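Local coordinates for protein malonyl-CoA decarboxylase (Rhodopseudomonas palustris, PDB 4KSA) that probably catalyses the decarboxylation of malonyl-CoA to acetyl-CoA and carbon dioxide, at residues A[40-45]-A[60-65]; A[69-74]-A[144-149]; A[97-102]-A[106-111]; A[342-347]-A[402-407]; A[352-357]-A[393-398]. All coordinates share one frame; numbering follows the deposited sequence.

Contact 1. Residues A[40-45]-A[60-65]; sequences IALSET and ASLLAG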
# COMPACT_ATOMS: atom_id res chain seq x y z
N ILE A 40 11.62 -41.77 -0.02
CA ILE A 40 11.67 -42.14 -1.42
C ILE A 40 10.31 -42.71 -1.83
O ILE A 40 9.79 -42.39 -2.90
CB ILE A 40 12.77 -43.18 -1.67
CG1 ILE A 40 14.10 -42.61 -1.21
CG2 ILE A 40 12.86 -43.53 -3.14
CD1 ILE A 40 15.23 -43.58 -1.31
N ALA A 41 9.73 -43.55 -0.99
CA ALA A 41 8.43 -44.13 -1.29
C ALA A 41 7.43 -43.01 -1.50
O ALA A 41 6.66 -43.01 -2.46
CB ALA A 41 7.97 -45.01 -0.15
N LEU A 42 7.45 -42.04 -0.59
CA LEU A 42 6.57 -40.88 -0.62
C LEU A 42 6.71 -40.12 -1.94
O LEU A 42 5.73 -39.77 -2.58
CB LEU A 42 6.90 -39.97 0.54
CG LEU A 42 5.84 -38.96 0.94
CD1 LEU A 42 4.47 -39.63 1.01
CD2 LEU A 42 6.22 -38.36 2.29
N SER A 43 7.95 -39.86 -2.34
CA SER A 43 8.20 -39.16 -3.59
C SER A 43 7.45 -39.88 -4.72
O SER A 43 6.95 -39.24 -5.65
CB SER A 43 9.71 -39.16 -3.90
OG SER A 43 10.45 -38.62 -2.82
N GLU A 44 7.37 -41.20 -4.63
CA GLU A 44 6.69 -42.02 -5.62
C GLU A 44 5.17 -41.81 -5.62
O GLU A 44 4.54 -41.79 -6.68
CB GLU A 44 7.02 -43.49 -5.40
CG GLU A 44 8.42 -43.88 -5.82
CD GLU A 44 8.63 -43.69 -7.31
OE1 GLU A 44 9.79 -43.81 -7.77
OE2 GLU A 44 7.63 -43.41 -8.01
N THR A 45 4.60 -41.68 -4.42
CA THR A 45 3.17 -41.45 -4.30
C THR A 45 2.91 -40.07 -4.91
O THR A 45 2.13 -39.93 -5.85
CB THR A 45 2.70 -41.43 -2.82
OG1 THR A 45 3.07 -42.66 -2.17
CG2 THR A 45 1.18 -41.25 -2.73
N ALA A 60 3.80 -31.45 1.20
CA ALA A 60 4.00 -30.82 2.49
C ALA A 60 4.56 -31.87 3.45
O ALA A 60 5.43 -31.58 4.27
CB ALA A 60 2.69 -30.27 3.00
N SER A 61 4.06 -33.10 3.32
CA SER A 61 4.46 -34.20 4.17
C SER A 61 5.92 -34.58 3.92
O SER A 61 6.70 -34.71 4.87
CB SER A 61 3.53 -35.41 3.92
OG SER A 61 3.40 -36.24 5.07
N LEU A 62 6.28 -34.76 2.65
CA LEU A 62 7.65 -35.14 2.27
C LEU A 62 8.69 -34.12 2.76
O LEU A 62 9.74 -34.51 3.27
CB LEU A 62 7.74 -35.29 0.74
CG LEU A 62 9.05 -35.86 0.16
CD1 LEU A 62 8.79 -36.46 -1.21
CD2 LEU A 62 10.08 -34.77 0.06
N LEU A 63 8.39 -32.84 2.60
CA LEU A 63 9.30 -31.79 3.03
C LEU A 63 9.51 -31.82 4.53
O LEU A 63 10.65 -31.67 5.00
CB LEU A 63 8.78 -30.42 2.61
CG LEU A 63 8.89 -30.15 1.11
CD1 LEU A 63 8.15 -28.89 0.74
CD2 LEU A 63 10.34 -30.02 0.75
N ALA A 64 8.43 -32.01 5.27
CA ALA A 64 8.52 -32.07 6.73
C ALA A 64 9.35 -33.28 7.14
O ALA A 64 10.18 -33.21 8.06
CB ALA A 64 7.13 -32.15 7.34
N GLY A 65 9.12 -34.40 6.45
CA GLY A 65 9.84 -35.61 6.73
C GLY A 65 11.32 -35.43 6.49
O GLY A 65 12.14 -35.81 7.32

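Contact 2. Residues A[69-74]-A[144-149]; sequences ADEDDK and LARIAA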
# COMPACT_ATOMS: atom_id res chain seq x y z
N ALA A 69 14.37 -35.74 9.10
CA ALA A 69 15.18 -36.93 8.89
C ALA A 69 16.62 -36.83 9.40
O ALA A 69 17.16 -35.74 9.59
CB ALA A 69 15.17 -37.32 7.42
N ASP A 70 17.23 -37.99 9.62
CA ASP A 70 18.60 -38.11 10.09
C ASP A 70 19.48 -37.61 8.95
O ASP A 70 19.05 -37.58 7.80
CB ASP A 70 18.90 -39.59 10.40
CG ASP A 70 20.15 -39.79 11.25
OD1 ASP A 70 20.50 -40.97 11.51
OD2 ASP A 70 20.78 -38.79 11.66
N GLU A 71 20.71 -37.20 9.25
CA GLU A 71 21.60 -36.71 8.21
C GLU A 71 21.86 -37.82 7.19
O GLU A 71 22.01 -37.56 6.00
CB GLU A 71 22.92 -36.24 8.80
CG GLU A 71 23.64 -35.29 7.88
CD GLU A 71 22.76 -34.08 7.53
OE1 GLU A 71 22.87 -33.56 6.39
OE2 GLU A 71 21.96 -33.66 8.40
N ASP A 72 21.91 -39.05 7.68
CA ASP A 72 22.13 -40.20 6.83
C ASP A 72 20.89 -40.39 5.97
O ASP A 72 20.99 -40.66 4.78
CB ASP A 72 22.34 -41.47 7.67
CG ASP A 72 23.74 -41.56 8.28
OD1 ASP A 72 24.54 -40.60 8.15
OD2 ASP A 72 24.03 -42.62 8.89
N ASP A 73 19.71 -40.23 6.57
CA ASP A 73 18.48 -40.41 5.81
C ASP A 73 18.28 -39.30 4.78
O ASP A 73 17.75 -39.54 3.70
CB ASP A 73 17.26 -40.54 6.73
CG ASP A 73 17.24 -41.86 7.52
OD1 ASP A 73 17.45 -42.93 6.91
OD2 ASP A 73 17.01 -41.82 8.75
N LYS A 74 18.70 -38.08 5.11
CA LYS A 74 18.59 -36.97 4.16
C LYS A 74 19.45 -37.36 2.97
O LYS A 74 18.98 -37.46 1.84
CB LYS A 74 19.14 -35.66 4.74
CG LYS A 74 18.14 -34.85 5.53
CD LYS A 74 18.66 -33.46 5.82
CE LYS A 74 17.71 -32.73 6.72
NZ LYS A 74 17.50 -33.49 7.99
N LEU A 144 24.43 -29.22 -2.77
CA LEU A 144 25.64 -28.48 -3.14
C LEU A 144 26.77 -28.86 -2.20
O LEU A 144 27.92 -28.98 -2.62
CB LEU A 144 25.42 -26.97 -3.08
CG LEU A 144 24.81 -26.41 -4.38
CD1 LEU A 144 24.39 -24.96 -4.25
CD2 LEU A 144 25.84 -26.57 -5.46
N ALA A 145 26.44 -29.05 -0.93
CA ALA A 145 27.44 -29.40 0.06
C ALA A 145 27.94 -30.83 -0.12
O ALA A 145 29.00 -31.19 0.38
CB ALA A 145 26.87 -29.22 1.46
N ARG A 146 27.20 -31.64 -0.86
CA ARG A 146 27.61 -33.02 -1.04
C ARG A 146 28.18 -33.46 -2.39
O ARG A 146 28.47 -34.64 -2.58
CB ARG A 146 26.46 -33.93 -0.60
CG ARG A 146 26.67 -34.45 0.84
CD ARG A 146 25.38 -34.67 1.62
NE ARG A 146 24.85 -33.42 2.17
CZ ARG A 146 23.79 -33.33 2.98
NH1 ARG A 146 23.38 -32.15 3.42
NH2 ARG A 146 23.13 -34.44 3.34
N ILE A 147 28.37 -32.52 -3.31
CA ILE A 147 28.90 -32.87 -4.63
C ILE A 147 30.34 -33.38 -4.57
O ILE A 147 30.77 -34.15 -5.43
CB ILE A 147 28.86 -31.66 -5.62
CG1 ILE A 147 27.43 -31.20 -5.85
CG2 ILE A 147 29.48 -32.06 -6.96
CD1 ILE A 147 26.56 -32.25 -6.47
N ALA A 148 31.10 -32.96 -3.56
CA ALA A 148 32.49 -33.41 -3.44
C ALA A 148 32.51 -34.90 -3.11
O ALA A 148 33.02 -35.72 -3.87
CB ALA A 148 33.19 -32.63 -2.36
N ALA A 149 31.95 -35.23 -1.96
CA ALA A 149 31.90 -36.61 -1.50
C ALA A 149 30.92 -37.45 -2.32
O ALA A 149 30.90 -38.67 -2.19
CB ALA A 149 31.50 -36.64 -0.02

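Contact 3. Residues A[97-102]-A[106-111]; sequences EAFRAD and EATGEL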
# COMPACT_ATOMS: atom_id res chain seq x y z
N GLU A 97 15.60 -44.27 -30.70
CA GLU A 97 15.52 -45.10 -31.89
C GLU A 97 14.42 -44.59 -32.84
O GLU A 97 14.57 -44.67 -34.07
CB GLU A 97 15.29 -46.57 -31.50
CG GLU A 97 15.89 -47.57 -32.49
CD GLU A 97 17.43 -47.59 -32.49
OE1 GLU A 97 18.05 -46.56 -32.13
OE2 GLU A 97 18.01 -48.64 -32.86
N ALA A 98 13.33 -44.07 -32.28
CA ALA A 98 12.24 -43.54 -33.10
C ALA A 98 12.76 -42.34 -33.91
O ALA A 98 12.51 -42.23 -35.11
CB ALA A 98 11.09 -43.11 -32.23
N PHE A 99 13.50 -41.46 -33.25
CA PHE A 99 14.06 -40.28 -33.90
C PHE A 99 15.21 -40.59 -34.87
O PHE A 99 15.42 -39.87 -35.85
CB PHE A 99 14.52 -39.29 -32.82
CG PHE A 99 15.43 -38.21 -33.32
CD1 PHE A 99 16.79 -38.45 -33.48
CD2 PHE A 99 14.94 -36.96 -33.64
CE1 PHE A 99 17.64 -37.46 -33.96
CE2 PHE A 99 15.79 -35.96 -34.12
CZ PHE A 99 17.14 -36.22 -34.28
N ARG A 100 15.97 -41.66 -34.60
CA ARG A 100 17.07 -42.02 -35.49
C ARG A 100 16.47 -42.63 -36.76
O ARG A 100 17.03 -42.49 -37.86
CB ARG A 100 18.01 -43.00 -34.78
CG ARG A 100 19.50 -42.72 -35.04
CD ARG A 100 20.39 -43.24 -33.90
NE ARG A 100 20.10 -44.64 -33.60
CZ ARG A 100 20.48 -45.67 -34.36
NH1 ARG A 100 21.18 -45.45 -35.47
NH2 ARG A 100 20.12 -46.90 -34.03
N ALA A 101 15.31 -43.26 -36.60
CA ALA A 101 14.55 -43.88 -37.69
C ALA A 101 13.92 -42.82 -38.62
O ALA A 101 13.79 -43.02 -39.83
CB ALA A 101 13.46 -44.76 -37.09
N ASP A 102 13.52 -41.70 -38.03
CA ASP A 102 12.89 -40.61 -38.75
C ASP A 102 12.79 -39.45 -37.76
O ASP A 102 11.99 -39.49 -36.83
CB ASP A 102 11.50 -41.03 -39.20
CG ASP A 102 10.75 -39.93 -39.96
OD1 ASP A 102 9.49 -39.96 -39.92
OD2 ASP A 102 11.43 -39.08 -40.60
N GLU A 106 7.26 -35.12 -34.00
CA GLU A 106 6.70 -35.91 -32.92
C GLU A 106 7.83 -36.69 -32.24
O GLU A 106 7.73 -37.06 -31.05
CB GLU A 106 5.67 -36.89 -33.48
CG GLU A 106 4.61 -37.33 -32.49
CD GLU A 106 4.05 -38.70 -32.83
OE1 GLU A 106 3.00 -39.08 -32.27
OE2 GLU A 106 4.68 -39.41 -33.64
N ALA A 107 8.89 -36.94 -33.00
CA ALA A 107 10.03 -37.70 -32.50
C ALA A 107 10.90 -36.89 -31.57
O ALA A 107 11.36 -37.40 -30.55
CB ALA A 107 10.86 -38.23 -33.67
N THR A 108 11.13 -35.64 -31.93
CA THR A 108 11.97 -34.78 -31.10
C THR A 108 11.14 -34.28 -29.94
O THR A 108 11.69 -33.88 -28.91
CB THR A 108 12.54 -33.58 -31.89
OG1 THR A 108 11.47 -32.74 -32.31
CG2 THR A 108 13.30 -34.06 -33.12
N GLY A 109 9.83 -34.30 -30.09
CA GLY A 109 8.97 -33.85 -29.02
C GLY A 109 9.03 -34.88 -27.91
O GLY A 109 9.17 -34.54 -26.74
N GLU A 110 8.92 -36.15 -28.29
CA GLU A 110 8.95 -37.26 -27.34
C GLU A 110 10.35 -37.44 -26.74
O GLU A 110 10.49 -37.78 -25.56
CB GLU A 110 8.52 -38.54 -28.05
CG GLU A 110 8.82 -39.82 -27.31
CD GLU A 110 8.07 -39.92 -26.01
OE1 GLU A 110 8.42 -39.18 -25.06
OE2 GLU A 110 7.13 -40.73 -25.93
N LEU A 111 11.37 -37.23 -27.56
CA LEU A 111 12.74 -37.33 -27.09
C LEU A 111 12.91 -36.36 -25.91
O LEU A 111 13.39 -36.73 -24.84
CB LEU A 111 13.71 -36.95 -28.20
CG LEU A 111 14.83 -37.93 -28.51
CD1 LEU A 111 15.73 -37.27 -29.53
CD2 LEU A 111 15.60 -38.29 -27.25

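Contact 4. Residues A[342-347]-A[402-407]; sequences NWFDDA and NGMRQS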
# COMPACT_ATOMS: atom_id res chain seq x y z
N ASN A 342 55.27 -10.57 9.14
CA ASN A 342 54.56 -9.33 8.90
C ASN A 342 55.31 -8.39 7.98
O ASN A 342 55.50 -7.23 8.31
CB ASN A 342 54.29 -8.61 10.22
CG ASN A 342 53.82 -9.54 11.31
OD1 ASN A 342 54.54 -10.46 11.73
ND2 ASN A 342 52.60 -9.31 11.80
N TRP A 343 55.75 -8.89 6.83
CA TRP A 343 56.49 -8.04 5.90
C TRP A 343 55.86 -6.65 5.76
O TRP A 343 56.57 -5.66 5.61
CB TRP A 343 56.59 -8.70 4.52
CG TRP A 343 55.28 -8.93 3.85
CD1 TRP A 343 54.55 -10.09 3.85
CD2 TRP A 343 54.53 -7.99 3.08
NE1 TRP A 343 53.40 -9.92 3.12
CE2 TRP A 343 53.36 -8.64 2.64
CE3 TRP A 343 54.73 -6.65 2.73
CZ2 TRP A 343 52.40 -8.00 1.86
CZ3 TRP A 343 53.78 -6.01 1.95
CH2 TRP A 343 52.62 -6.69 1.52
N PHE A 344 54.53 -6.59 5.83
CA PHE A 344 53.84 -5.31 5.71
C PHE A 344 54.21 -4.33 6.82
O PHE A 344 53.99 -3.12 6.70
CB PHE A 344 52.30 -5.52 5.68
CG PHE A 344 51.75 -6.29 6.86
CD1 PHE A 344 51.74 -7.68 6.86
CD2 PHE A 344 51.23 -5.61 7.96
CE1 PHE A 344 51.22 -8.39 7.95
CE2 PHE A 344 50.70 -6.31 9.05
CZ PHE A 344 50.70 -7.70 9.05
N ASP A 345 54.79 -4.84 7.91
CA ASP A 345 55.20 -3.98 9.00
C ASP A 345 56.59 -3.35 8.79
O ASP A 345 57.20 -2.84 9.72
CB ASP A 345 55.16 -4.75 10.32
CG ASP A 345 53.75 -5.06 10.78
OD1 ASP A 345 52.83 -4.28 10.42
OD2 ASP A 345 53.55 -6.06 11.51
N ASP A 346 57.08 -3.40 7.55
CA ASP A 346 58.38 -2.81 7.22
C ASP A 346 58.26 -1.95 5.97
O ASP A 346 58.47 -2.43 4.86
CB ASP A 346 59.42 -3.90 6.98
CG ASP A 346 60.78 -3.32 6.58
OD1 ASP A 346 61.44 -2.68 7.44
OD2 ASP A 346 61.19 -3.49 5.41
N ALA A 347 57.94 -0.68 6.17
CA ALA A 347 57.79 0.27 5.07
C ALA A 347 58.70 -0.05 3.90
O ALA A 347 58.30 0.02 2.74
CB ALA A 347 58.07 1.68 5.56
N ASN A 402 42.89 -11.97 7.42
CA ASN A 402 42.10 -12.56 6.34
C ASN A 402 42.55 -12.09 4.97
O ASN A 402 42.98 -12.89 4.13
CB ASN A 402 40.62 -12.24 6.50
CG ASN A 402 39.81 -12.54 5.23
OD1 ASN A 402 39.78 -13.68 4.75
ND2 ASN A 402 39.14 -11.52 4.69
N GLY A 403 42.41 -10.79 4.73
CA GLY A 403 42.80 -10.22 3.45
C GLY A 403 44.19 -10.64 3.02
O GLY A 403 44.48 -10.75 1.83
N MSE A 404 45.05 -10.88 4.00
CA MSE A 404 46.42 -11.28 3.74
C MSE A 404 46.51 -12.66 3.09
O MSE A 404 47.32 -12.86 2.18
CB MSE A 404 47.22 -11.24 5.06
CG MSE A 404 48.71 -10.96 4.89
SE MSE A 404 49.14 -9.42 3.76
CE MSE A 404 48.62 -7.98 4.94
N ARG A 405 45.68 -13.60 3.53
CA ARG A 405 45.70 -14.95 2.96
C ARG A 405 44.94 -14.99 1.65
O ARG A 405 45.17 -15.84 0.80
CB ARG A 405 45.08 -15.95 3.95
CG ARG A 405 43.56 -16.01 3.93
CD ARG A 405 43.03 -16.97 4.99
NE ARG A 405 43.30 -16.51 6.35
CZ ARG A 405 42.40 -15.93 7.15
NH1 ARG A 405 41.16 -15.73 6.72
NH2 ARG A 405 42.75 -15.53 8.37
N GLN A 406 44.03 -14.03 1.50
CA GLN A 406 43.20 -13.93 0.32
C GLN A 406 43.91 -13.31 -0.89
O GLN A 406 43.85 -13.85 -2.00
CB GLN A 406 41.98 -13.11 0.70
CG GLN A 406 40.77 -13.34 -0.15
CD GLN A 406 39.49 -13.08 0.63
OE1 GLN A 406 39.27 -11.99 1.16
NE2 GLN A 406 38.64 -14.10 0.70
N SER A 407 44.60 -12.20 -0.66
CA SER A 407 45.30 -11.50 -1.74
C SER A 407 46.48 -10.68 -1.26
O SER A 407 46.84 -9.68 -1.88
CB SER A 407 44.33 -10.55 -2.43
OG SER A 407 43.85 -9.60 -1.50

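Contact 5. Residues A[352-357]-A[393-398]; sequences RLKPIV and LNFLGD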
# COMPACT_ATOMS: atom_id res chain seq x y z
N ARG A 352 59.03 -2.03 -1.66
CA ARG A 352 59.84 -2.85 -2.55
C ARG A 352 58.92 -3.80 -3.32
O ARG A 352 59.09 -4.03 -4.52
CB ARG A 352 60.84 -3.65 -1.73
CG ARG A 352 62.16 -3.89 -2.43
CD ARG A 352 63.18 -2.81 -2.05
NE ARG A 352 63.39 -2.72 -0.60
CZ ARG A 352 63.57 -3.76 0.22
NH1 ARG A 352 63.56 -5.00 -0.25
NH2 ARG A 352 63.78 -3.55 1.52
N LEU A 353 57.93 -4.34 -2.60
CA LEU A 353 56.95 -5.28 -3.14
C LEU A 353 55.89 -4.64 -4.03
O LEU A 353 55.59 -5.14 -5.11
CB LEU A 353 56.25 -6.01 -2.00
CG LEU A 353 56.89 -7.27 -1.43
CD1 LEU A 353 56.17 -7.66 -0.16
CD2 LEU A 353 56.83 -8.39 -2.47
N LYS A 354 55.33 -3.53 -3.55
CA LYS A 354 54.27 -2.80 -4.25
C LYS A 354 54.38 -2.77 -5.78
O LYS A 354 53.40 -3.03 -6.47
CB LYS A 354 54.15 -1.37 -3.71
CG LYS A 354 53.13 -0.54 -4.47
CD LYS A 354 53.06 0.91 -4.01
CE LYS A 354 52.04 1.12 -2.91
NZ LYS A 354 51.74 2.57 -2.71
N PRO A 355 55.56 -2.45 -6.33
CA PRO A 355 55.65 -2.42 -7.79
C PRO A 355 55.51 -3.79 -8.44
O PRO A 355 54.79 -3.93 -9.43
CB PRO A 355 57.03 -1.81 -8.03
CG PRO A 355 57.81 -2.32 -6.85
CD PRO A 355 56.84 -2.08 -5.71
N ILE A 356 56.19 -4.80 -7.91
CA ILE A 356 56.08 -6.12 -8.50
C ILE A 356 54.68 -6.72 -8.34
O ILE A 356 54.11 -7.25 -9.30
CB ILE A 356 57.16 -7.12 -7.93
CG1 ILE A 356 56.95 -8.52 -8.53
CG2 ILE A 356 57.06 -7.20 -6.40
CD1 ILE A 356 56.83 -8.56 -10.06
N VAL A 357 54.10 -6.61 -7.15
CA VAL A 357 52.76 -7.16 -6.93
C VAL A 357 51.71 -6.48 -7.80
O VAL A 357 51.04 -7.15 -8.59
CB VAL A 357 52.36 -7.07 -5.45
CG1 VAL A 357 50.88 -7.31 -5.29
CG2 VAL A 357 53.10 -8.12 -4.66
N LEU A 393 44.17 -0.20 -8.13
CA LEU A 393 44.64 -1.32 -7.33
C LEU A 393 45.18 -0.76 -6.02
O LEU A 393 46.06 0.08 -6.03
CB LEU A 393 45.74 -2.07 -8.09
CG LEU A 393 45.39 -2.44 -9.53
CD1 LEU A 393 46.51 -3.28 -10.14
CD2 LEU A 393 44.09 -3.22 -9.57
N ASN A 394 44.66 -1.23 -4.89
CA ASN A 394 45.09 -0.70 -3.61
C ASN A 394 46.02 -1.61 -2.84
O ASN A 394 45.58 -2.40 -2.01
CB ASN A 394 43.87 -0.39 -2.74
CG ASN A 394 42.94 0.61 -3.37
OD1 ASN A 394 43.34 1.74 -3.64
ND2 ASN A 394 41.71 0.20 -3.63
N PHE A 395 47.32 -1.47 -3.09
CA PHE A 395 48.31 -2.28 -2.39
C PHE A 395 48.12 -2.09 -0.89
O PHE A 395 47.93 -0.97 -0.42
CB PHE A 395 49.73 -1.85 -2.79
CG PHE A 395 50.80 -2.76 -2.24
CD1 PHE A 395 51.04 -4.01 -2.82
CD2 PHE A 395 51.54 -2.39 -1.12
CE1 PHE A 395 51.98 -4.88 -2.28
CE2 PHE A 395 52.48 -3.26 -0.57
CZ PHE A 395 52.71 -4.50 -1.15
N LEU A 396 48.14 -3.19 -0.14
CA LEU A 396 47.98 -3.15 1.31
C LEU A 396 46.74 -2.40 1.80
O LEU A 396 46.81 -1.65 2.76
CB LEU A 396 49.24 -2.57 1.95
CG LEU A 396 50.41 -3.54 2.03
CD1 LEU A 396 51.65 -2.88 2.64
CD2 LEU A 396 49.98 -4.72 2.88
N GLY A 397 45.61 -2.62 1.14
CA GLY A 397 44.39 -1.97 1.56
C GLY A 397 43.81 -2.67 2.77
O GLY A 397 43.18 -2.04 3.63
N ASP A 398 44.02 -3.98 2.87
CA ASP A 398 43.50 -4.74 3.99
C ASP A 398 44.56 -5.66 4.59
O ASP A 398 44.89 -6.70 4.03
CB ASP A 398 42.29 -5.56 3.54
CG ASP A 398 41.74 -6.45 4.63
OD1 ASP A 398 41.66 -5.98 5.79
OD2 ASP A 398 41.37 -7.61 4.34

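Contact 1. Residues A[40-45]-A[60-65]
Leu42 and Leu62 meet because each holds CG anti to its own backbone nitrogen, with chi1 at -161° in Leu42 and -172° in Leu62, and the two chains then slide past one another in opposite directions instead of butting end on. Leu42 lays its CD2 methyl against the backbone of the other helix at Leu62, where it sits 3.5 Å from Leu62 CA and 3.8 Å from Leu62 CB. The same methyl lies 4.3 Å from Ser61 CB, at the margin of the contact, so it rests against both backbone and side chain of the partner. Leu62 replies through its CD1 branch, which passes alongside Leu42 and reaches the next residue on the facing helix, coming within 3.6 Å of Ser43 CA. These helices, 36-48 and 52-68, form an antiparallel helical hairpin in the N-terminal part of the chain: the axes of the two short segments run 163° apart and approach to 9.9 Å, with Leu42 opposite Leu62 in the register. Everything that passes between the segments is apolar or van der Waals in kind. Ser43 fits this greasy seam because its OG lies anti to the carbonyl carbon and turns back along its own helix to hydrogen-bond Leu39 O; a buried hydroxyl is thereby satisfied without help from the partner helix. Two further helices pack beside the seam: Phe77 of helix 71-83 and Leu122 of helix 118-126 touch Ser43, and Leu126 packs on Leu62. Farther round helix 36-48, Glu44 forms a salt bridge with Arg118.

Contact 2. Residues A[69-74]-A[144-149]
Glu71, at the start of helix 71-83, meets Arg146, near the end of helix 132-146, in a surface salt bridge between two helices of the helical N-terminal part of the chain. The two side chains approach at a slant, and their carboxylate and guanidinium planes are turned 50° apart, so the groups do not lie flat in a common plane as a two-pronged pair would. A single oxygen does the work: Glu71 OE1 lies 3.2 Å from Arg146 NH2 and 3.3 Å from Arg146 NH1, in an oblique position relative to the guanidinium plane. The attraction is therefore probably mainly electrostatic. Glu71 reaches its partner by a bend at chi2 (56°), which carries the carboxylate closer than the start of the side chain would suggest. Arg146, bent at chi2 and chi3, reaches over to helix 71-83, where it also packs on Leu75 and Leu78. Lys74 joins through its aliphatic base alone; its amino group turns away, hydrogen-bonding Glu67 O, and the side chain makes a cation-pi contact with Tyr66. Near the plane of the guanidinium, at its edge, Lys74 CB stands 4.4 Å from Arg146 NH2.

Contact 3. Residues A[97-102]-A[106-111]
Phe99 lies against three residues of the facing helix, Ala107, Thr108 and Leu111, and its ring takes Leu111 over a face and Thr108 and Ala107 at the edge. With chi1 at 165° the ring carbon CG stands anti to the backbone nitrogen, which points the ring at the turn carrying Thr108 and Leu111. Over one face comes the CD1 methyl of Leu111, 3.9 Å from Phe99 CG. At the edge, near the ring plane, sits the Thr108 methyl: Thr108 CG2 is 3.3 Å from Phe99 CE2. The threonine rotamer explains this, since chi1 of 64° leaves CG2 anti to the carbonyl carbon and aimed at the ring, while OG1 makes a weak hydrogen bond to Ala105 O in its own helix. Ala107 fills the closest approach of the backbones; its CB rests 3.9 Å from Phe99 CB and 3.6 Å from Asp102 O, and so small a side chain lets Phe99 CA and Ala107 CA come within 5.0 Å. Replacing Phe99 by an alanine would probably leave the Thr108 and Leu111 methyls without the ring they pack on and open a gap between the two helices. Helices 89-101 and 105-115 thus form a tight antiparallel helical hairpin, the short segment axes 156° apart and joined by a brief turn. The hairpin also belongs to a subunit interface: Ile96, Pro87 and Leu92 of the second subunit pack on Phe99, Thr108 and Leu111 respectively, while within the chain Leu92 and Ile96 of helix 89-101 back Leu111.

Contact 4. Residues A[342-347]-A[402-407]
Met404, modelled as selenomethionine, meets two aromatic rings, Phe344 and Trp343, through different atoms. The CH-pi part belongs to its terminal methyl: Met404 CE stands over one face of Phe344, 4.1 Å from the ring centroid and 27° off the ring normal, with Phe344 CD1 the nearest ring atom at 3.7 Å. The Met-aromatic part belongs to selenium. Met404 SE approaches Trp343 obliquely, 4.0 Å from Trp343 CZ2, and lies likewise oblique to the Phe344 ring, 5.3 Å from its centroid. One bent chain can serve both rings because it folds at chi2 and again at chi3 (73°), setting the methyl over Phe344 while selenium stays by Trp343. Within the loop the apolar packing continues: Phe344 CB sits over the rim of one face of Trp343, and Asn342 CB over the rim of one face of Phe344. No hydrogen bond joins the two segments; Asp346 instead caps the start of helix 347-367, its OD2 also bonded to Thr349 OG1. The loop leading into that helix is thus laid against helix 401-407, both within the C-terminal domain, with Trp343 also touching Thr349 and Leu353 of helix 347-367 and Leu396 in the loop beyond strand 389-394.

Contact 5. Residues A[352-357]-A[393-398]
Phe395 follows strand 389-394 as the second residue of a type II beta turn from Asn394 to Gly397, and the turn presents it to helix 347-367, bringing Phe395 CA within 6.3 Å of Lys354 CA. Its ring is laid flat on the helix backbone: Lys354 CA lies over the middle of one face, 3.7 Å from the centroid and only 12° off the ring normal, a CH-pi contact made by the main chain. Phe395 gets there with CG anti to its backbone nitrogen, chi1 -173°. Lys354 then carries its aliphatic stem slantwise over the CG, CD2 and CB side of the phenylalanine, a bend at chi3 bringing Lys354 CE to 3.8 Å from Phe395 CB. The strand is one of the two outermost, within this chain, of the mixed sheet of the C-terminal domain, whose family membership is consistent with an acetyltransferase-like fold, so the aromatic joins the turn after this strand to helix 347-367. Val357 comes to the ring edge, its CB 3.9 Å from Phe395 CE1 and its side chain roughly at right angles to that of Phe395. A serine in place of Phe395 would probably strip the cover from the Lys354 backbone and leave a gap beside Val357. Leu353 approaches the far end of the ring obliquely, Leu353 CB lying 3.9 Å from Phe395 CZ, and Leu358 of the same helix also packs on Phe395.

Contacts 1 and 3 are both antiparallel helical hairpins with apolar seams, but contact 1 is partly buried, beside helices of its own chain, whereas contact 3, far from the centre of the chain, is buried with help from a second subunit. Contact 2 lies at the surface and relies on charge; its segment 69-74 adjoins segment 60-65 in sequence. Contacts 4 and 5, about 10 Å apart between centres, lie across the chain from contact 1 and share one aromatic cluster: Trp343 CH2 is 3.5 Å from Phe395 CZ. Both are, like contact 1, partly buried, and rest on ring faces, one taking a side-chain methyl, the other a backbone carbon.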